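Origin of replication complex subunit 1B (Arabidopsis thaliana, PDB 5HH7) reads the unmodified histone H3 tail through its BAH-PHD cassette and, as part of the origin recognition complex, binds origins of replication. Local coordinates at residues A[138-143]-A[147-152]. Numbering follows the deposited sequence.
Sequences KLWKEV and VYWIRA
Trp140 lays its indole across the base of Trp149, with Trp149 CB over one face of the six-membered ring, 3.6 Å from its centroid. Trp149 CB rests toward the rim of that ring, 3.4 Å from both Trp140 CZ2 and Trp140 CE2. CG of Trp140 sits between the backbone N and the carbonyl carbon (chi1 77°), a torsion that swings the indole over the neighbouring strand. The two indole planes lie almost parallel, at 6°, but are slid apart, so that the five-membered rings barely overlap. Trp140 NE1 gives a nearly straight hydrogen bond of 3.0 Å to Glu142 OE1, two residues along the same strand; the acceptor lies in the plane of the indole, and the bond helps to fix the ring's rotation. Arg13 adds a cation-pi contact to Trp140, and the side chain of Trp149 touches Asp182 and Glu184 on strand 175-184. The two segments form the closing end of a beta hairpin in the BAH domain, made by strands 132-142 and 148-156 within its mixed sheet. Trp140 and Trp149 are an antiparallel hydrogen-bonded pair: Trp149 N reaches Trp140 O at 2.8 Å, nearly head-on to the carbonyl, and Trp140 N returns a bond to Trp149 O. Nearer the turn, Glu142 N bonds Val147 O at 2.8 Å. On the face opposite the tryptophans, Lys141 crosses the Tyr148 ring, its CB 4.0 Å from the ring centroid in a CH-pi contact; with CG anti to the backbone N (chi1 -178°), the chain runs on over the ring until CD comes 3.7 Å from Tyr148 OH. On this same face Leu139 CD2 packs against Ile150 CG2 at 3.8 Å, and both side chains also touch Met185. Back on the tryptophan side, Lys138 and Arg151 run alongside each other, touching through their CB atoms, while in one of its two modelled conformers the Arg151 guanidinium makes a salt bridge with Asp137.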
loop_
_atom_site.group_PDB
_atom_site.type_symbol
_atom_site.label_atom_id
_atom_site.label_comp_id
_atom_site.label_asym_id
_atom_site.label_seq_id
_atom_site.Cartn_x
_atom_site.Cartn_y
_atom_site.Cartn_z
ATOM N N LYS A 138 11.741 2.479 -14.721
ATOM C CA LYS A 138 12.816 3.341 -15.206
ATOM C C LYS A 138 12.673 4.732 -14.597
ATOM O O LYS A 138 11.594 5.104 -14.142
ATOM C CB LYS A 138 12.770 3.458 -16.733
ATOM C CG LYS A 138 12.888 2.144 -17.491
ATOM C CD LYS A 138 14.286 1.562 -17.392
ATOM C CE LYS A 138 14.432 0.351 -18.302
ATOM N NZ LYS A 138 13.363 -0.654 -18.037
ATOM N N LEU A 139 13.770 5.483 -14.579
ATOM C CA LEU A 139 13.746 6.901 -14.236
ATOM C C LEU A 139 14.559 7.651 -15.277
ATOM O O LEU A 139 15.634 7.197 -15.669
ATOM C CB LEU A 139 14.361 7.152 -12.859
ATOM C CG LEU A 139 13.716 6.532 -11.621
ATOM C CD1 LEU A 139 14.659 5.513 -11.006
ATOM C CD2 LEU A 139 13.346 7.612 -10.609
ATOM N N TRP A 140 14.062 8.797 -15.726
ATOM C CA TRP A 140 14.830 9.596 -16.675
ATOM C C TRP A 140 14.505 11.082 -16.644
ATOM O O TRP A 140 13.437 11.499 -16.187
ATOM C CB TRP A 140 14.674 9.060 -18.102
ATOM C CG TRP A 140 13.379 9.422 -18.770
ATOM C CD1 TRP A 140 13.122 10.536 -19.520
ATOM C CD2 TRP A 140 12.169 8.656 -18.763
ATOM N NE1 TRP A 140 11.824 10.513 -19.973
ATOM C CE2 TRP A 140 11.218 9.368 -19.523
ATOM C CE3 TRP A 140 11.795 7.439 -18.185
ATOM C CZ2 TRP A 140 9.918 8.903 -19.720
ATOM C CZ3 TRP A 140 10.505 6.976 -18.384
ATOM C CH2 TRP A 140 9.582 7.708 -19.143
ATOM N N LYS A 141 15.451 11.874 -17.136
ATOM C CA LYS A 141 15.232 13.288 -17.355
ATOM C C LYS A 141 14.963 13.499 -18.838
ATOM O O LYS A 141 15.736 13.058 -19.687
ATOM C CB LYS A 141 16.459 14.094 -16.921
ATOM C CG LYS A 141 16.295 15.597 -17.067
ATOM C CD LYS A 141 17.506 16.343 -16.529
ATOM C CE LYS A 141 18.771 15.959 -17.276
ATOM N NZ LYS A 141 19.955 16.723 -16.789
ATOM N N GLU A 142 13.851 14.158 -19.142
ATOM C CA GLU A 142 13.515 14.493 -20.516
ATOM C C GLU A 142 14.425 15.634 -20.966
ATOM O O GLU A 142 14.426 16.706 -20.363
ATOM C CB GLU A 142 12.041 14.901 -20.605
ATOM C CG GLU A 142 11.488 15.019 -22.016
ATOM C CD GLU A 142 11.173 13.672 -22.647
ATOM O OE1 GLU A 142 11.063 12.672 -21.906
ATOM O OE2 GLU A 142 11.025 13.618 -23.886
ATOM N N VAL A 143 15.209 15.399 -22.014
ATOM C CA VAL A 143 16.216 16.365 -22.454
ATOM C C VAL A 143 15.619 17.690 -22.939
ATOM O O VAL A 143 16.173 18.761 -22.680
ATOM C CB VAL A 143 17.153 15.757 -23.533
ATOM C CG1 VAL A 143 17.980 16.833 -24.219
ATOM C CG2 VAL A 143 18.059 14.702 -22.909
ATOM N N VAL A 147 12.444 17.894 -17.474
ATOM C CA VAL A 147 11.463 17.292 -16.572
ATOM C C VAL A 147 11.786 15.826 -16.288
ATOM O O VAL A 147 12.135 15.075 -17.198
ATOM C CB VAL A 147 10.037 17.404 -17.152
ATOM C CG1 VAL A 147 9.028 16.667 -16.272
ATOM C CG2 VAL A 147 9.647 18.867 -17.316
ATOM N N TYR A 148 11.679 15.429 -15.022
ATOM C CA TYR A 148 11.934 14.047 -14.624
ATOM C C TYR A 148 10.686 13.169 -14.708
ATOM O O TYR A 148 9.583 13.592 -14.356
ATOM C CB TYR A 148 12.535 13.989 -13.217
ATOM C CG TYR A 148 14.014 14.305 -13.179
ATOM C CD1 TYR A 148 14.463 15.619 -13.196
ATOM C CD2 TYR A 148 14.960 13.289 -13.135
ATOM C CE1 TYR A 148 15.816 15.914 -13.166
ATOM C CE2 TYR A 148 16.316 13.574 -13.104
ATOM C CZ TYR A 148 16.738 14.887 -13.121
ATOM O OH TYR A 148 18.085 15.174 -13.091
ATOM N N TRP A 149 10.882 11.940 -15.174
ATOM C CA TRP A 149 9.799 10.991 -15.395
ATOM C C TRP A 149 10.182 9.628 -14.843
ATOM O O TRP A 149 11.356 9.354 -14.598
ATOM C CB TRP A 149 9.548 10.812 -16.892
ATOM C CG TRP A 149 8.933 11.971 -17.609
ATOM C CD1 TRP A 149 9.540 13.148 -17.948
ATOM C CD2 TRP A 149 7.598 12.044 -18.122
ATOM N NE1 TRP A 149 8.655 13.957 -18.621
ATOM C CE2 TRP A 149 7.456 13.302 -18.740
ATOM C CE3 TRP A 149 6.503 11.171 -18.105
ATOM C CZ2 TRP A 149 6.266 13.709 -19.339
ATOM C CZ3 TRP A 149 5.322 11.576 -18.699
ATOM C CH2 TRP A 149 5.212 12.835 -19.309
ATOM N N ILE A 150 9.184 8.769 -14.663
ATOM C CA ILE A 150 9.434 7.353 -14.429
ATOM C C ILE A 150 8.628 6.523 -15.414
ATOM O O ILE A 150 7.631 6.994 -15.966
ATOM C CB ILE A 150 9.013 6.898 -13.005
ATOM C CG1 ILE A 150 7.508 7.107 -12.798
ATOM C CG2 ILE A 150 9.829 7.606 -11.932
ATOM C CD1 ILE A 150 6.939 6.396 -11.580
ATOM N N ARG A 151 9.072 5.298 -15.663
ATOM C CA ARG A 151 8.216 4.310 -16.299
ATOM C C ARG A 151 7.583 3.502 -15.177
ATOM O O ARG A 151 8.278 2.776 -14.466
ATOM C CB ARG A 151 9.009 3.397 -17.235
ATOM C CG ARG A 151 8.134 2.410 -18.002
ATOM C CD ARG A 151 8.912 1.664 -19.073
ATOM N NE ARG A 151 8.028 0.894 -19.947
ATOM C CZ ARG A 151 8.091 -0.424 -20.107
ATOM N NH1 ARG A 151 9.006 -1.129 -19.457
ATOM N NH2 ARG A 151 7.246 -1.036 -20.924
ATOM N N ALA A 152 6.277 3.650 -15.006
ATOM C CA ALA A 152 5.571 2.982 -13.924
ATOM C C ALA A 152 5.048 1.623 -14.362
ATOM O O ALA A 152 4.486 1.494 -15.443
ATOM C CB ALA A 152 4.420 3.850 -13.438
#